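Local coordinates for protein alpha-fucosidase (Bifidobacterium bifidum, PDB 2EAB) that binds calcium and, as the catalytic domain of a longer protein, probably cleaves alpha-1,2-linked L-fucose from glycans, at residues N243-V248 with T302-V307; T282-K287 with N487-W492; L355-Y358 with S362-T365; A366-L371 with T740-V745; W615-N618 with N622-D625. All blocks are in the same frame, centred on the assembly; numbering follows the deposited sequence.

From the N terminus, contact 1 closes a loop of 53 residues, setting helix 297-314 against the sheet strand 241-250. Contact 2 starts inside that loop, so the two cross, and it reaches about 200 residues onward to join the end of the beta domain to the helical catalytic domain; R303 of contact 1 also meets T282 of contact 2. Contact 3 closes a loop of three residues at the end of helix 351-360, nested inside contact 2. Contact 4 opens just beyond that turn and touches it. It crosses contact 2 and closes a loop of 368 residues by pairing helices 365-386 and 738-751. Contact 5, a small surface loop closed over three residues, is nested inside contact 4.

Contact 1. Residues N243-V248 with T302-V307; sequences NSQIKV and TRVAKV
Q245 on strand 241-250 and V304 on helix 297-314 mark the nearest backbone approach, CA to CA 7.0 Å, with the short axes 8.3 Å apart and running in nearly the same direction at 28°. N243 and Q245 project from the same side of the strand and present their amides to the helix, while S244 between them points the other way. The two amides are tied together: Q245 NE2 donates to N243 OD1 at 3.0 Å, with the acceptor close to the amide plane of Q245 and the N-H nearly straight on it (165°). N243 CG, anti to the backbone N (chi1 -173°), brings OD1 both to this bond and to V304. V304 CB is 3.6 Å from N243 OD1 and 3.7 Å from Q245 NE2, and V304 CG1 also covers the CG and CD of Q245. The strand belongs to the large antiparallel sheet of the N-terminal beta domain, where it lies between strands 228-235 and 273-282, and helix 297-314 packs over that sheet, V304 touching A281 and V307 touching A279 of strand 273-282. At the far end of the Q245 side chain, extended beyond CG, Q245 OE1 comes 3.3 Å from A305 CA and also touches A305 CB. The buried amides find further partners on the helix just before 302-307: N243 ND2 bonds to N301 OD1, and Q245 NE2 to N301 O.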
# COMPACT_ATOMS: atom_id res chain seq x y z
N ASN A 243 -17.16 20.73 -0.03
CA ASN A 243 -18.60 20.73 -0.19
C ASN A 243 -19.10 19.29 -0.06
O ASN A 243 -18.61 18.39 -0.74
CB ASN A 243 -18.97 21.31 -1.56
CG ASN A 243 -20.47 21.50 -1.75
OD1 ASN A 243 -21.23 20.53 -1.79
ND2 ASN A 243 -20.90 22.75 -1.90
N SER A 244 -20.06 19.08 0.84
CA SER A 244 -20.74 17.80 0.94
C SER A 244 -22.24 18.01 0.95
O SER A 244 -22.74 19.03 1.45
CB SER A 244 -20.29 17.02 2.17
OG SER A 244 -20.77 17.62 3.37
N GLN A 245 -22.96 17.05 0.37
CA GLN A 245 -24.42 17.13 0.26
C GLN A 245 -25.06 15.79 0.53
O GLN A 245 -24.55 14.75 0.11
CB GLN A 245 -24.83 17.65 -1.11
CG GLN A 245 -24.43 19.10 -1.35
CD GLN A 245 -24.75 19.61 -2.73
OE1 GLN A 245 -25.81 19.31 -3.29
NE2 GLN A 245 -23.84 20.40 -3.28
N ILE A 246 -26.19 15.84 1.24
CA ILE A 246 -27.02 14.66 1.49
C ILE A 246 -28.41 14.95 0.93
O ILE A 246 -29.09 15.87 1.37
CB ILE A 246 -27.13 14.30 2.99
CG1 ILE A 246 -25.74 14.11 3.61
CG2 ILE A 246 -28.04 13.07 3.18
CD1 ILE A 246 -25.74 13.65 5.07
N LYS A 247 -28.79 14.15 -0.06
CA LYS A 247 -30.12 14.23 -0.66
C LYS A 247 -30.97 13.10 -0.10
O LYS A 247 -30.61 11.92 -0.23
CB LYS A 247 -30.00 14.13 -2.19
CG LYS A 247 -31.31 14.28 -2.95
CD LYS A 247 -31.09 14.10 -4.43
CE LYS A 247 -32.36 14.33 -5.24
NZ LYS A 247 -32.82 15.74 -5.20
N VAL A 248 -32.10 13.46 0.51
CA VAL A 248 -32.97 12.49 1.17
C VAL A 248 -34.18 12.19 0.29
O VAL A 248 -34.98 13.08 -0.01
CB VAL A 248 -33.43 13.01 2.56
CG1 VAL A 248 -34.28 11.97 3.27
CG2 VAL A 248 -32.22 13.37 3.43
N THR A 302 -22.25 23.15 -7.54
CA THR A 302 -23.03 22.66 -8.68
C THR A 302 -22.62 21.23 -9.03
O THR A 302 -23.47 20.38 -9.29
CB THR A 302 -22.85 23.60 -9.89
OG1 THR A 302 -23.32 24.91 -9.54
CG2 THR A 302 -23.62 23.11 -11.12
N ARG A 303 -21.31 20.97 -9.01
CA ARG A 303 -20.77 19.66 -9.33
C ARG A 303 -21.25 18.58 -8.36
O ARG A 303 -21.71 17.52 -8.78
CB ARG A 303 -19.24 19.74 -9.36
CG ARG A 303 -18.55 18.41 -9.60
CD ARG A 303 -17.14 18.60 -10.14
NE ARG A 303 -16.22 19.32 -9.26
CZ ARG A 303 -15.50 18.76 -8.28
NH1 ARG A 303 -15.64 17.48 -7.98
NH2 ARG A 303 -14.66 19.51 -7.58
N VAL A 304 -21.15 18.86 -7.06
CA VAL A 304 -21.58 17.91 -6.04
C VAL A 304 -23.10 17.70 -6.10
O VAL A 304 -23.57 16.57 -5.97
CB VAL A 304 -21.13 18.36 -4.63
CG1 VAL A 304 -21.70 17.44 -3.56
CG2 VAL A 304 -19.60 18.37 -4.55
N ALA A 305 -23.84 18.78 -6.34
CA ALA A 305 -25.30 18.69 -6.47
C ALA A 305 -25.72 17.75 -7.60
O ALA A 305 -26.67 16.98 -7.46
CB ALA A 305 -25.91 20.07 -6.68
N LYS A 306 -24.99 17.82 -8.72
CA LYS A 306 -25.30 16.98 -9.87
C LYS A 306 -25.01 15.51 -9.60
O LYS A 306 -25.70 14.63 -10.12
CB LYS A 306 -24.52 17.47 -11.10
CG LYS A 306 -24.98 16.85 -12.41
CD LYS A 306 -24.18 17.40 -13.58
CE LYS A 306 -24.68 16.86 -14.91
NZ LYS A 306 -24.44 15.40 -15.05
N VAL A 307 -24.00 15.23 -8.77
CA VAL A 307 -23.69 13.85 -8.39
C VAL A 307 -24.89 13.21 -7.69
O VAL A 307 -25.33 12.13 -8.08
CB VAL A 307 -22.44 13.73 -7.49
CG1 VAL A 307 -22.25 12.29 -7.02
CG2 VAL A 307 -21.20 14.21 -8.23

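Contact 2. Residues T282-K287 with N487-W492; sequences TDYKQK and NTAYGW
The Y284 ring is met at its edge, near its plane, by A489 O and by Y490 CE1; on the other side of the contact, the A489 methyl lies over the centre of one face of the Y490 ring, CB 4.1 Å above the plane. Y284 CE1 and Y490 CE1 approach to 3.5 Å, but the rings stand oblique, with planes at 64° and centroids 5.6 Å apart, and their side chains slide past each other in opposite directions. Y284 OH donates to A489 O at 2.7 Å, in the carbonyl plane and on a lone pair. Y284 CE1 also touches the A489 methyl, CE1 to CB 3.7 Å. CG anti to the backbone N (chi1 174°) carries the Y284 ring across to this loop. Each tyrosine follows an ST turn: T282 OG1 receives Y284 N, and T488 OG1 receives Y490 N. Y490 OH is bonded to W80 O. The side chain of Y284 lies about 4 Å from that of the calcium ligand L393. The contact joins the loop leaving strand 273-282 of the N-terminal beta domain to the catalytic domain, with Q286 resting on helix 442-450 and W492 on helix 130-133.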
# COMPACT_ATOMS: atom_id res chain seq x y z
N THR A 282 -13.68 18.41 -3.09
CA THR A 282 -12.91 19.62 -2.89
C THR A 282 -12.47 20.12 -4.26
O THR A 282 -12.70 19.46 -5.28
CB THR A 282 -11.63 19.38 -2.05
OG1 THR A 282 -10.65 18.72 -2.85
CG2 THR A 282 -11.92 18.56 -0.80
N ASP A 283 -11.83 21.29 -4.28
CA ASP A 283 -11.18 21.80 -5.48
C ASP A 283 -9.70 21.41 -5.58
O ASP A 283 -8.94 22.04 -6.31
CB ASP A 283 -11.37 23.33 -5.61
CG ASP A 283 -10.62 24.11 -4.55
OD1 ASP A 283 -10.36 23.57 -3.45
OD2 ASP A 283 -10.31 25.30 -4.81
N TYR A 284 -9.29 20.36 -4.86
CA TYR A 284 -7.94 19.81 -5.01
C TYR A 284 -7.70 19.38 -6.46
O TYR A 284 -8.61 18.87 -7.11
CB TYR A 284 -7.73 18.60 -4.09
CG TYR A 284 -6.40 17.92 -4.33
CD1 TYR A 284 -5.24 18.41 -3.74
CD2 TYR A 284 -6.30 16.81 -5.18
CE1 TYR A 284 -4.01 17.82 -3.98
CE2 TYR A 284 -5.07 16.21 -5.42
CZ TYR A 284 -3.93 16.71 -4.82
OH TYR A 284 -2.71 16.11 -5.06
N LYS A 285 -6.48 19.55 -6.94
CA LYS A 285 -6.05 18.86 -8.16
C LYS A 285 -4.58 18.53 -8.01
O LYS A 285 -3.82 19.34 -7.48
CB LYS A 285 -6.29 19.72 -9.40
CG LYS A 285 -6.14 18.97 -10.72
CD LYS A 285 -6.53 19.85 -11.90
CE LYS A 285 -6.24 19.20 -13.25
NZ LYS A 285 -6.99 17.93 -13.45
N GLN A 286 -4.18 17.36 -8.47
CA GLN A 286 -2.77 17.00 -8.46
C GLN A 286 -2.12 17.64 -9.69
O GLN A 286 -1.97 17.02 -10.75
CB GLN A 286 -2.56 15.48 -8.44
CG GLN A 286 -1.10 15.12 -8.15
CD GLN A 286 -0.86 13.64 -7.96
OE1 GLN A 286 -1.71 12.80 -8.27
NE2 GLN A 286 0.31 13.31 -7.45
N LYS A 287 -1.78 18.92 -9.52
CA LYS A 287 -1.31 19.77 -10.60
C LYS A 287 -0.34 20.78 -10.01
O LYS A 287 -0.75 21.70 -9.31
CB LYS A 287 -2.49 20.49 -11.27
CG LYS A 287 -2.09 21.36 -12.46
CD LYS A 287 -3.30 21.93 -13.21
CE LYS A 287 -3.46 23.42 -12.98
NZ LYS A 287 -4.26 24.06 -14.07
N ASN A 487 5.70 12.37 2.60
CA ASN A 487 5.12 12.98 1.41
C ASN A 487 3.66 13.33 1.65
O ASN A 487 3.05 12.88 2.62
CB ASN A 487 5.33 12.07 0.21
CG ASN A 487 6.73 12.18 -0.36
OD1 ASN A 487 7.00 13.04 -1.19
ND2 ASN A 487 7.64 11.34 0.13
N THR A 488 3.11 14.16 0.77
CA THR A 488 1.77 14.70 0.98
C THR A 488 1.02 14.77 -0.35
O THR A 488 1.49 14.26 -1.37
CB THR A 488 1.81 16.12 1.59
OG1 THR A 488 2.30 17.03 0.60
CG2 THR A 488 2.68 16.17 2.84
N ALA A 489 -0.13 15.42 -0.34
CA ALA A 489 -0.89 15.69 -1.56
C ALA A 489 -0.29 16.83 -2.40
O ALA A 489 -0.76 17.08 -3.52
CB ALA A 489 -2.34 16.01 -1.21
N TYR A 490 0.73 17.51 -1.88
CA TYR A 490 1.17 18.80 -2.44
C TYR A 490 2.66 18.89 -2.78
O TYR A 490 3.26 19.97 -2.69
CB TYR A 490 0.78 19.94 -1.50
CG TYR A 490 -0.69 20.03 -1.19
CD1 TYR A 490 -1.61 20.36 -2.18
CD2 TYR A 490 -1.16 19.81 0.11
CE1 TYR A 490 -2.95 20.46 -1.90
CE2 TYR A 490 -2.52 19.90 0.40
CZ TYR A 490 -3.41 20.23 -0.61
OH TYR A 490 -4.76 20.33 -0.36
N GLY A 491 3.26 17.78 -3.20
CA GLY A 491 4.65 17.84 -3.63
C GLY A 491 5.63 18.24 -2.54
O GLY A 491 6.58 19.00 -2.79
N TRP A 492 5.41 17.72 -1.34
CA TRP A 492 6.31 17.88 -0.19
C TRP A 492 7.45 16.87 -0.34
O TRP A 492 7.52 15.84 0.35
CB TRP A 492 5.52 17.62 1.09
CG TRP A 492 6.20 17.94 2.39
CD1 TRP A 492 6.72 17.04 3.28
CD2 TRP A 492 6.38 19.23 2.97
NE1 TRP A 492 7.23 17.70 4.38
CE2 TRP A 492 7.03 19.04 4.21
CE3 TRP A 492 6.07 20.53 2.56
CZ2 TRP A 492 7.35 20.11 5.05
CZ3 TRP A 492 6.40 21.59 3.39
CH2 TRP A 492 7.04 21.37 4.62

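Contact 3. Residues L355-Y358 with S362-T365; sequences LKAY and SATT
A357 O is the acceptor on which the contact turns: S362 N reaches it at 2.9 Å, bent to 146° and tilted from the carbonyl plane, and A363 N adds a weak second bond to A357 O at 3.3 Å. The first of these links residues five apart, one more than an alpha-helical bond, as the helix comes to its end. Side chains close in around the same residue. S362 OG, set between its backbone N and carbonyl carbon (chi1 64°), lies 3.5 Å from A357 CA and nearly as close to the methyl. The A363 methyl points back at the helix, with A363 CB 3.8 Å from Y358 N and 4.1 Å from A357 CB, so that the two alanine methyls meet. Just beyond, the chain starts its next helix. T364 holds the N-cap position and its side chain caps a backbone N in the first turn, while Q367 OE1 is bonded to T364 N, the reciprocal pattern of a capping box. Y358 points away from the turn, its hydroxyl bonded to E372. The turn thus joins helix 351-360 to helix 365-386 within the catalytic domain, with L355 and Y358 packing on L371, A363 touching K368, and Y358 also meeting helix 738-751.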
# COMPACT_ATOMS: atom_id res chain seq x y z
N LEU A 355 -11.73 -13.58 16.58
CA LEU A 355 -10.42 -13.03 16.90
C LEU A 355 -10.00 -13.40 18.32
O LEU A 355 -8.86 -13.81 18.54
CB LEU A 355 -10.41 -11.51 16.70
CG LEU A 355 -9.13 -10.77 17.10
CD1 LEU A 355 -7.94 -11.19 16.24
CD2 LEU A 355 -9.35 -9.27 17.02
N LYS A 356 -10.93 -13.27 19.27
CA LYS A 356 -10.65 -13.59 20.66
C LYS A 356 -10.26 -15.06 20.84
O LYS A 356 -9.30 -15.37 21.55
CB LYS A 356 -11.85 -13.24 21.54
CG LYS A 356 -11.53 -13.18 23.03
CD LYS A 356 -12.69 -12.57 23.80
CE LYS A 356 -12.36 -12.41 25.27
NZ LYS A 356 -13.47 -11.75 26.02
N ALA A 357 -10.99 -15.96 20.17
CA ALA A 357 -10.69 -17.39 20.23
C ALA A 357 -9.32 -17.69 19.62
O ALA A 357 -8.56 -18.49 20.16
CB ALA A 357 -11.78 -18.19 19.52
N TYR A 358 -9.01 -17.03 18.51
CA TYR A 358 -7.70 -17.18 17.86
C TYR A 358 -6.59 -16.75 18.82
O TYR A 358 -5.59 -17.44 18.96
CB TYR A 358 -7.67 -16.35 16.58
CG TYR A 358 -6.58 -16.72 15.59
CD1 TYR A 358 -6.86 -17.53 14.49
CD2 TYR A 358 -5.29 -16.22 15.73
CE1 TYR A 358 -5.87 -17.85 13.56
CE2 TYR A 358 -4.29 -16.54 14.81
CZ TYR A 358 -4.59 -17.35 13.73
OH TYR A 358 -3.60 -17.65 12.83
N SER A 362 -8.21 -21.12 21.41
CA SER A 362 -9.38 -22.00 21.50
C SER A 362 -10.12 -22.12 20.16
O SER A 362 -11.12 -22.82 20.06
CB SER A 362 -10.33 -21.52 22.60
OG SER A 362 -10.86 -20.24 22.30
N ALA A 363 -9.61 -21.43 19.14
CA ALA A 363 -10.19 -21.53 17.80
C ALA A 363 -9.91 -22.90 17.20
O ALA A 363 -8.79 -23.41 17.28
CB ALA A 363 -9.64 -20.43 16.89
N THR A 364 -10.94 -23.50 16.60
CA THR A 364 -10.80 -24.76 15.88
C THR A 364 -10.01 -24.51 14.60
O THR A 364 -9.82 -23.36 14.19
CB THR A 364 -12.16 -25.34 15.48
OG1 THR A 364 -12.80 -24.44 14.56
CG2 THR A 364 -13.06 -25.55 16.70
N THR A 365 -9.58 -25.59 13.95
CA THR A 365 -8.87 -25.47 12.68
C THR A 365 -9.68 -24.66 11.66
O THR A 365 -9.15 -23.74 11.04
CB THR A 365 -8.49 -26.86 12.11
OG1 THR A 365 -7.64 -27.52 13.05
CG2 THR A 365 -7.75 -26.72 10.78

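Contact 4. Residues A366-L371 with T740-V745; sequences AQKREL and TTYQLV
Within the helical catalytic domain, helices 365-386 and 738-751 are linked by polar side chains: K368 and R369 of the first both reach the hydroxyl of Y742 on the second. K368 NZ donates to Y742 OH at 3.1 Å, coming in at the edge of the ring near its plane, and K368 CE lies 3.4 Å from the same oxygen. R369 NH1 adds a weak bond to Y742 OH at 3.2 Å, bent to 132°, with the guanidinium nearly perpendicular to the ring. Both basic chains cross the tyrosine at about a right angle. R369 starts away from helix 738-751, and the bend at chi2 (-56°) turns its end back. Both helices belong to the (alpha/alpha)6 barrel of the family 95 catalytic domain, and the two segments lie 369 residues apart in the chain. Two acids complete the cluster: E746 pairs with K368, while E372 forms a salt bridge with R369 NH1 and bonds to Y742 OH. A phenylalanine in place of Y742 would probably leave K368 and R369 without their shared acceptor and E372 without one of its partners. W809 meets the Y742 ring and also touches R369, and P806 and A808 lie against the tyrosine.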
# COMPACT_ATOMS: atom_id res chain seq x y z
N ALA A 366 -10.96 -25.00 11.51
CA ALA A 366 -11.84 -24.28 10.58
C ALA A 366 -11.92 -22.79 10.91
O ALA A 366 -11.92 -21.94 10.02
CB ALA A 366 -13.23 -24.90 10.58
N GLN A 367 -11.97 -22.48 12.21
CA GLN A 367 -12.01 -21.09 12.68
C GLN A 367 -10.70 -20.35 12.45
O GLN A 367 -10.72 -19.17 12.06
CB GLN A 367 -12.42 -21.04 14.15
CG GLN A 367 -13.90 -21.34 14.36
CD GLN A 367 -14.26 -21.57 15.82
OE1 GLN A 367 -13.40 -21.74 16.67
NE2 GLN A 367 -15.56 -21.57 16.10
N LYS A 368 -9.58 -21.02 12.67
CA LYS A 368 -8.28 -20.43 12.33
C LYS A 368 -8.21 -20.10 10.85
O LYS A 368 -7.78 -19.02 10.46
CB LYS A 368 -7.11 -21.35 12.72
CG LYS A 368 -6.86 -21.44 14.23
CD LYS A 368 -5.55 -22.15 14.53
CE LYS A 368 -4.34 -21.26 14.23
NZ LYS A 368 -3.06 -22.01 14.35
N ARG A 369 -8.65 -21.04 10.01
CA ARG A 369 -8.67 -20.79 8.57
C ARG A 369 -9.64 -19.68 8.20
O ARG A 369 -9.38 -18.91 7.27
CB ARG A 369 -8.98 -22.08 7.79
CG ARG A 369 -8.00 -23.24 8.05
CD ARG A 369 -6.53 -22.90 7.79
NE ARG A 369 -5.66 -23.94 8.33
CZ ARG A 369 -4.89 -23.82 9.42
NH1 ARG A 369 -4.84 -22.68 10.11
NH2 ARG A 369 -4.16 -24.85 9.82
N GLU A 370 -10.75 -19.57 8.93
CA GLU A 370 -11.67 -18.45 8.72
C GLU A 370 -11.00 -17.10 8.96
O GLU A 370 -11.09 -16.21 8.12
CB GLU A 370 -12.95 -18.58 9.55
CG GLU A 370 -13.91 -17.40 9.33
CD GLU A 370 -15.23 -17.52 10.07
OE1 GLU A 370 -15.49 -18.57 10.70
OE2 GLU A 370 -16.03 -16.56 10.00
N LEU A 371 -10.34 -16.94 10.11
CA LEU A 371 -9.70 -15.66 10.41
C LEU A 371 -8.56 -15.35 9.43
O LEU A 371 -8.44 -14.23 8.94
CB LEU A 371 -9.20 -15.59 11.86
CG LEU A 371 -8.75 -14.20 12.30
CD1 LEU A 371 -9.88 -13.18 12.23
CD2 LEU A 371 -8.15 -14.22 13.70
N THR A 740 7.77 -20.90 9.14
CA THR A 740 8.10 -19.66 9.84
C THR A 740 7.21 -18.52 9.34
O THR A 740 6.73 -17.71 10.14
CB THR A 740 9.59 -19.31 9.71
OG1 THR A 740 10.36 -20.39 10.24
CG2 THR A 740 9.92 -18.05 10.48
N THR A 741 6.97 -18.47 8.03
CA THR A 741 6.11 -17.44 7.44
C THR A 741 4.71 -17.51 8.04
O THR A 741 4.16 -16.49 8.46
CB THR A 741 6.02 -17.57 5.91
OG1 THR A 741 7.34 -17.56 5.35
CG2 THR A 741 5.24 -16.41 5.32
N TYR A 742 4.15 -18.72 8.09
CA TYR A 742 2.84 -18.91 8.68
C TYR A 742 2.80 -18.51 10.16
O TYR A 742 1.84 -17.90 10.62
CB TYR A 742 2.36 -20.36 8.53
CG TYR A 742 1.09 -20.60 9.29
CD1 TYR A 742 -0.11 -20.06 8.85
CD2 TYR A 742 1.11 -21.29 10.50
CE1 TYR A 742 -1.28 -20.24 9.58
CE2 TYR A 742 -0.05 -21.48 11.23
CZ TYR A 742 -1.24 -20.94 10.77
OH TYR A 742 -2.40 -21.11 11.49
N GLN A 743 3.85 -18.86 10.89
CA GLN A 743 3.94 -18.49 12.30
C GLN A 743 3.89 -16.96 12.49
O GLN A 743 3.33 -16.47 13.47
CB GLN A 743 5.19 -19.07 12.94
CG GLN A 743 5.11 -20.54 13.27
CD GLN A 743 6.37 -21.00 13.97
OE1 GLN A 743 6.36 -21.31 15.16
NE2 GLN A 743 7.48 -21.02 13.24
N LEU A 744 4.47 -16.23 11.53
CA LEU A 744 4.41 -14.77 11.56
C LEU A 744 3.01 -14.25 11.24
O LEU A 744 2.57 -13.26 11.83
CB LEU A 744 5.47 -14.15 10.64
CG LEU A 744 6.91 -14.33 11.14
CD1 LEU A 744 7.88 -14.10 10.00
CD2 LEU A 744 7.24 -13.42 12.32
N VAL A 745 2.31 -14.91 10.31
CA VAL A 745 0.90 -14.59 10.06
C VAL A 745 0.08 -14.78 11.34
O VAL A 745 -0.71 -13.91 11.71
CB VAL A 745 0.31 -15.43 8.90
CG1 VAL A 745 -1.20 -15.23 8.79
CG2 VAL A 745 0.98 -15.07 7.58

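Contact 5. Residues W615-N618 with N622-D625; sequences WAKN and NFTD
F623 and W615 form the packed side of this contact: the edge of F623 is directed at the face of the five-membered ring of W615 in an offset edge-to-face pair, planes at 83° and centroids 5.4 Å apart. The aliphatic part of K617 runs alongside, K617 CE 3.5 Å from F623 CE1, while R630 makes a cation-pi contact with F623. W615 NE1 bonds to V543 O, and K617 NZ to N544 O. Between the chains, T624 N donates to A616 O at 3.1 Å and N618 N to N622 O at 2.8 Å. K617 CA also makes a CA-H...O contact of 3.2 Å with N622 O. The outer side is looser and wet. One water accepts from D625 N and donates to A616 O, and another accepts from N618 ND2 and donates to N622 OD1. N618 CG lies between its backbone N and carbonyl carbon (chi1 60°), which brings OD1 back to N622 N at 3.0 Å, the donor above the carbonyl plane. S620 OG bonds to both N618 OD1 and N622 OD1. An alanine in place of N618 would probably leave the backbone N of N622 without this acceptor and break the water link to N622 OD1. The two N-H...O bonds flank K617 and F623, a non-hydrogen-bonded antiparallel pair, giving a hairpin-like turn with one beta bridge in the surface loop between helices 577-596 and 632-639.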
# COMPACT_ATOMS: atom_id res chain seq x y z
N TRP A 615 33.63 7.68 -12.53
CA TRP A 615 32.77 8.67 -11.87
C TRP A 615 33.52 9.89 -11.34
O TRP A 615 32.94 10.73 -10.65
CB TRP A 615 31.92 8.00 -10.78
CG TRP A 615 30.61 7.51 -11.32
CD1 TRP A 615 29.39 8.12 -11.19
CD2 TRP A 615 30.40 6.33 -12.11
NE1 TRP A 615 28.43 7.39 -11.84
CE2 TRP A 615 29.02 6.29 -12.41
CE3 TRP A 615 31.23 5.31 -12.58
CZ2 TRP A 615 28.45 5.25 -13.17
CZ3 TRP A 615 30.67 4.28 -13.33
CH2 TRP A 615 29.29 4.26 -13.62
N ALA A 616 34.81 10.01 -11.68
CA ALA A 616 35.64 11.11 -11.20
C ALA A 616 35.04 12.45 -11.58
O ALA A 616 34.64 12.66 -12.72
CB ALA A 616 37.06 10.97 -11.74
N LYS A 617 34.98 13.36 -10.60
CA LYS A 617 34.42 14.70 -10.80
C LYS A 617 35.41 15.77 -10.36
O LYS A 617 36.27 15.52 -9.51
CB LYS A 617 33.12 14.86 -10.02
CG LYS A 617 31.94 14.09 -10.59
CD LYS A 617 30.71 14.20 -9.71
CE LYS A 617 29.56 13.42 -10.30
NZ LYS A 617 28.36 13.38 -9.42
N ASN A 618 35.26 16.97 -10.93
CA ASN A 618 36.03 18.13 -10.48
C ASN A 618 35.36 18.82 -9.29
O ASN A 618 34.31 18.37 -8.81
CB ASN A 618 36.28 19.10 -11.65
CG ASN A 618 35.00 19.65 -12.26
OD1 ASN A 618 33.96 19.74 -11.61
ND2 ASN A 618 35.08 20.03 -13.53
N ASN A 622 31.30 18.27 -11.80
CA ASN A 622 31.15 17.75 -13.16
C ASN A 622 32.18 16.66 -13.46
O ASN A 622 33.32 16.73 -12.98
CB ASN A 622 31.25 18.87 -14.19
CG ASN A 622 30.16 19.92 -14.03
OD1 ASN A 622 30.44 21.11 -13.91
ND2 ASN A 622 28.91 19.47 -14.02
N PHE A 623 31.78 15.67 -14.26
CA PHE A 623 32.68 14.59 -14.64
C PHE A 623 33.89 15.11 -15.41
O PHE A 623 33.76 15.95 -16.30
CB PHE A 623 31.95 13.53 -15.47
CG PHE A 623 30.90 12.78 -14.70
CD1 PHE A 623 31.26 11.97 -13.63
CD2 PHE A 623 29.56 12.88 -15.05
CE1 PHE A 623 30.29 11.27 -12.92
CE2 PHE A 623 28.58 12.19 -14.35
CZ PHE A 623 28.94 11.38 -13.28
N THR A 624 35.06 14.61 -15.05
CA THR A 624 36.30 15.04 -15.69
C THR A 624 36.55 14.32 -17.01
O THR A 624 37.26 14.83 -17.88
CB THR A 624 37.52 14.93 -14.75
OG1 THR A 624 37.59 13.61 -14.21
CG2 THR A 624 37.41 15.94 -13.61
N ASP A 625 35.96 13.14 -17.17
CA ASP A 625 35.99 12.41 -18.43
C ASP A 625 34.58 12.32 -19.01
O ASP A 625 33.75 11.54 -18.52
CB ASP A 625 36.61 11.02 -18.26
CG ASP A 625 36.86 10.31 -19.58
OD1 ASP A 625 36.37 10.77 -20.64
OD2 ASP A 625 37.55 9.27 -19.57
O HOH W 1 34.90 11.24 -15.12
O HOH W 2 33.09 21.63 -14.92